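Local coordinates for transcriptional regulator (AraC-type DNA-binding domain-containing proteins) (Chromobacterium violaceum, PDB 3OIO), which probably binds specific DNA sequences and regulates transcription through this AraC-type helix-turn-helix domain, one piece of a longer regulator, at residues Y56-L68 with I78-F90. Residues are numbered along the deposited sequence; the frame is centred on the assembly and turned at random. Where two conformers were deposited one is given.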
# COMPACT_ATOMS: atom_id res chain seq x y z
N TYR A 56 -4.50 0.64 2.01
CA TYR A 56 -3.51 1.64 1.54
C TYR A 56 -2.09 1.26 2.02
O TYR A 56 -1.10 1.38 1.27
CB TYR A 56 -3.90 3.03 2.07
CG TYR A 56 -3.68 4.17 1.09
CD1 TYR A 56 -2.66 4.11 0.10
CD2 TYR A 56 -4.46 5.34 1.18
CE1 TYR A 56 -2.48 5.17 -0.81
CE2 TYR A 56 -4.28 6.41 0.28
CZ TYR A 56 -3.28 6.33 -0.68
OH TYR A 56 -3.13 7.40 -1.52
N LEU A 57 -2.00 0.79 3.25
CA LEU A 57 -0.72 0.31 3.78
C LEU A 57 -0.25 -0.89 2.92
O LEU A 57 0.94 -0.97 2.57
CB LEU A 57 -0.86 -0.11 5.23
CG LEU A 57 0.43 -0.69 5.86
CD1 LEU A 57 1.60 0.34 5.84
CD2 LEU A 57 0.15 -1.22 7.32
N GLU A 58 -1.15 -1.83 2.61
CA GLU A 58 -0.74 -2.96 1.76
C GLU A 58 -0.18 -2.48 0.41
O GLU A 58 0.80 -3.02 -0.09
CB GLU A 58 -1.92 -3.89 1.44
CG GLU A 58 -2.54 -4.58 2.62
CD GLU A 58 -3.68 -5.48 2.16
OE1 GLU A 58 -3.50 -6.27 1.22
OE2 GLU A 58 -4.80 -5.37 2.72
N LEU A 59 -0.83 -1.48 -0.17
CA LEU A 59 -0.42 -0.94 -1.45
C LEU A 59 0.98 -0.31 -1.34
O LEU A 59 1.86 -0.58 -2.17
CB LEU A 59 -1.47 0.09 -1.84
CG LEU A 59 -1.46 0.79 -3.17
CD1 LEU A 59 -2.79 1.53 -3.35
CD2 LEU A 59 -0.28 1.74 -3.14
N ARG A 60 1.19 0.50 -0.30
CA ARG A 60 2.49 1.14 -0.07
C ARG A 60 3.58 0.09 0.19
O ARG A 60 4.71 0.25 -0.31
CB ARG A 60 2.39 2.14 1.09
CG ARG A 60 1.53 3.40 0.69
CD ARG A 60 1.00 4.24 1.90
NE ARG A 60 2.08 4.32 2.87
CZ ARG A 60 1.97 4.18 4.17
NH1 ARG A 60 3.10 4.14 4.91
NH2 ARG A 60 0.74 4.09 4.73
N LEU A 61 3.25 -0.97 0.93
CA LEU A 61 4.20 -2.07 1.17
C LEU A 61 4.55 -2.82 -0.12
O LEU A 61 5.72 -3.23 -0.31
CB LEU A 61 3.64 -3.06 2.20
CG LEU A 61 3.70 -2.47 3.63
CD1 LEU A 61 2.87 -3.38 4.56
CD2 LEU A 61 5.16 -2.25 4.21
N ASN A 62 3.56 -3.01 -1.01
CA ASN A 62 3.85 -3.62 -2.29
C ASN A 62 4.70 -2.73 -3.18
O ASN A 62 5.56 -3.24 -3.92
CB ASN A 62 2.56 -4.09 -2.99
CG ASN A 62 2.16 -5.47 -2.52
OD1 ASN A 62 2.67 -6.49 -3.02
ND2 ASN A 62 1.25 -5.53 -1.54
N ARG A 63 4.48 -1.40 -3.14
CA ARG A 63 5.40 -0.53 -3.89
C ARG A 63 6.82 -0.68 -3.30
O ARG A 63 7.83 -0.71 -4.04
CB ARG A 63 4.92 0.94 -3.87
CG ARG A 63 5.92 1.93 -4.52
CD ARG A 63 6.35 1.63 -5.97
NE ARG A 63 5.28 1.37 -6.94
CZ ARG A 63 4.66 2.30 -7.67
NH1 ARG A 63 3.72 1.95 -8.56
NH2 ARG A 63 4.96 3.59 -7.50
N ALA A 64 6.91 -0.76 -1.98
CA ALA A 64 8.24 -0.92 -1.33
C ALA A 64 8.90 -2.21 -1.82
O ALA A 64 10.13 -2.27 -2.10
CB ALA A 64 8.08 -0.92 0.18
N ARG A 65 8.11 -3.27 -1.92
CA ARG A 65 8.65 -4.54 -2.41
C ARG A 65 9.22 -4.37 -3.83
O ARG A 65 10.32 -4.89 -4.14
CB ARG A 65 7.56 -5.63 -2.35
CG ARG A 65 8.00 -6.99 -2.92
CD ARG A 65 6.99 -8.06 -2.61
NE ARG A 65 7.42 -9.33 -3.16
CZ ARG A 65 7.10 -9.77 -4.40
NH1 ARG A 65 6.34 -9.04 -5.20
NH2 ARG A 65 7.57 -10.95 -4.84
N GLN A 66 8.46 -3.69 -4.69
CA GLN A 66 8.94 -3.39 -6.04
C GLN A 66 10.27 -2.64 -6.02
O GLN A 66 11.18 -2.97 -6.79
CB GLN A 66 7.86 -2.65 -6.87
CG GLN A 66 6.57 -3.48 -7.13
CD GLN A 66 5.42 -2.68 -7.78
OE1 GLN A 66 5.04 -1.61 -7.32
NE2 GLN A 66 4.86 -3.24 -8.83
N LEU A 67 10.41 -1.65 -5.14
CA LEU A 67 11.65 -0.87 -5.01
C LEU A 67 12.83 -1.70 -4.44
O LEU A 67 13.98 -1.51 -4.83
CB LEU A 67 11.42 0.39 -4.17
CG LEU A 67 10.45 1.41 -4.77
CD1 LEU A 67 10.15 2.51 -3.74
CD2 LEU A 67 10.97 2.05 -6.07
N LEU A 68 12.51 -2.62 -3.54
CA LEU A 68 13.51 -3.51 -2.98
C LEU A 68 14.04 -4.45 -4.02
O LEU A 68 15.22 -4.86 -3.97
CB LEU A 68 12.92 -4.32 -1.83
CG LEU A 68 12.73 -3.44 -0.57
CD1 LEU A 68 11.73 -4.12 0.35
CD2 LEU A 68 14.08 -3.19 0.17
N ILE A 78 13.75 3.83 0.75
CA ILE A 78 12.58 3.15 0.20
C ILE A 78 11.42 3.36 1.17
O ILE A 78 10.28 3.66 0.75
CB ILE A 78 12.84 1.66 -0.05
CG1 ILE A 78 13.72 1.52 -1.30
CG2 ILE A 78 11.50 0.88 -0.25
CD1 ILE A 78 14.40 0.15 -1.43
N GLY A 79 11.70 3.23 2.46
CA GLY A 79 10.64 3.47 3.47
C GLY A 79 10.09 4.88 3.31
O GLY A 79 8.87 5.07 3.31
N LEU A 80 10.96 5.87 3.16
CA LEU A 80 10.47 7.27 3.01
C LEU A 80 9.68 7.48 1.72
O LEU A 80 8.65 8.15 1.72
CB LEU A 80 11.67 8.25 3.04
CG LEU A 80 12.26 8.60 4.40
CD1 LEU A 80 13.62 9.34 4.21
CD2 LEU A 80 11.31 9.47 5.20
N ALA A 81 10.12 6.86 0.63
CA ALA A 81 9.44 6.97 -0.66
C ALA A 81 8.06 6.32 -0.66
O ALA A 81 7.25 6.60 -1.54
CB ALA A 81 10.31 6.30 -1.76
N CYS A 82 7.81 5.43 0.30
CA CYS A 82 6.53 4.74 0.35
C CYS A 82 5.70 5.22 1.53
O CYS A 82 4.75 4.56 1.95
CB CYS A 82 6.73 3.22 0.38
SG CYS A 82 7.52 2.63 -1.11
N GLY A 83 6.06 6.40 2.07
CA GLY A 83 5.21 7.09 3.05
C GLY A 83 5.45 6.73 4.51
O GLY A 83 4.66 7.13 5.37
N PHE A 84 6.50 5.96 4.80
CA PHE A 84 6.81 5.56 6.17
C PHE A 84 7.59 6.66 6.86
O PHE A 84 8.20 7.49 6.19
CB PHE A 84 7.55 4.20 6.16
CG PHE A 84 6.68 3.10 5.69
CD1 PHE A 84 5.87 2.41 6.59
CD2 PHE A 84 6.59 2.81 4.32
CE1 PHE A 84 5.00 1.40 6.14
CE2 PHE A 84 5.72 1.80 3.86
CZ PHE A 84 4.93 1.10 4.80
N SER A 85 7.59 6.71 8.17
CA SER A 85 8.34 7.79 8.79
C SER A 85 9.42 7.33 9.71
O SER A 85 9.94 8.13 10.48
CB SER A 85 7.45 8.76 9.54
OG SER A 85 8.05 10.03 9.48
N SER A 86 9.73 6.04 9.68
CA SER A 86 11.01 5.61 10.21
C SER A 86 11.37 4.27 9.61
O SER A 86 10.48 3.53 9.13
CB SER A 86 11.01 5.52 11.74
OG SER A 86 10.32 4.37 12.22
N GLY A 87 12.67 3.97 9.68
CA GLY A 87 13.16 2.68 9.27
C GLY A 87 12.55 1.55 10.07
O GLY A 87 12.07 0.58 9.47
N PRO A 88 12.60 1.64 11.43
CA PRO A 88 12.04 0.55 12.22
C PRO A 88 10.56 0.36 11.93
O PRO A 88 10.11 -0.77 11.84
CB PRO A 88 12.31 0.97 13.67
CG PRO A 88 13.57 1.78 13.58
CD PRO A 88 13.42 2.54 12.26
N HIS A 89 9.80 1.44 11.75
CA HIS A 89 8.39 1.27 11.41
C HIS A 89 8.20 0.58 10.06
O HIS A 89 7.42 -0.36 9.93
CB HIS A 89 7.68 2.61 11.44
CG HIS A 89 6.24 2.53 11.06
ND1 HIS A 89 5.70 3.31 10.07
CD2 HIS A 89 5.23 1.75 11.53
CE1 HIS A 89 4.41 3.03 9.94
NE2 HIS A 89 4.10 2.08 10.81
N PHE A 90 8.92 1.05 9.05
CA PHE A 90 8.85 0.40 7.74
C PHE A 90 9.23 -1.09 7.82
O PHE A 90 8.49 -1.95 7.33
CB PHE A 90 9.75 1.14 6.75
CG PHE A 90 9.95 0.40 5.46
CD1 PHE A 90 8.84 -0.02 4.71
CD2 PHE A 90 11.23 0.14 4.99
CE1 PHE A 90 9.02 -0.75 3.51
CE2 PHE A 90 11.43 -0.57 3.79
CZ PHE A 90 10.33 -1.00 3.04
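Ala64 lies at the apolar centre, its CB 3.5 Å from Phe90 CE1 on one flank and 3.9 Å from Ile78 CG2 on another. Cys82 adds its sulfur: SG rests 3.6 Å from Ala64 N and also touches Leu67 CD1. The small Ala64 side chain lets helix 75-81 come close, Ala64 CA lying 6.1 Å from Ile78 CA. Further along helix 52-70, Leu67 CB packs on Ile78 CG1, the two side chains running antiparallel, while Ile78 CD1 meets Leu68 CD2 at 3.7 Å. Leu68 and Phe90 both also pack on Pro102, joining this core to helix 102-107.

Toward the other end, Leu61 CD2 and Leu57 CD1 approach CZ of Phe84, the former at 3.4 Å, each side chain crossing that of Phe84 at about a right angle. The Phe84 ring is sandwiched: Phe90 CD1 lies against one face, and Arg60 NH1 sits over the centre of the opposite one. The Arg60 CZ is 16° off the ring normal, a cation-pi arrangement. A bend at chi3 (42°) turns the guanidinium so that NE also donates to Cys82 O at 2.8 Å, nearly straight at 170° and in the guanidinium plane; NH1 adds a weak bond to the same oxygen.

Cys82 O lies at the helix end just before Gly83, the positive-phi C-prime residue of a Schellman motif: Phe84 N returns to Gly79 O and Gly83 N to Leu80 O. Helices 75-81 and 87-98, packed on the long linking helix 52-70, fit the second of the two AraC-family helix-turn-helix units, with 87-98 probably the recognition helix.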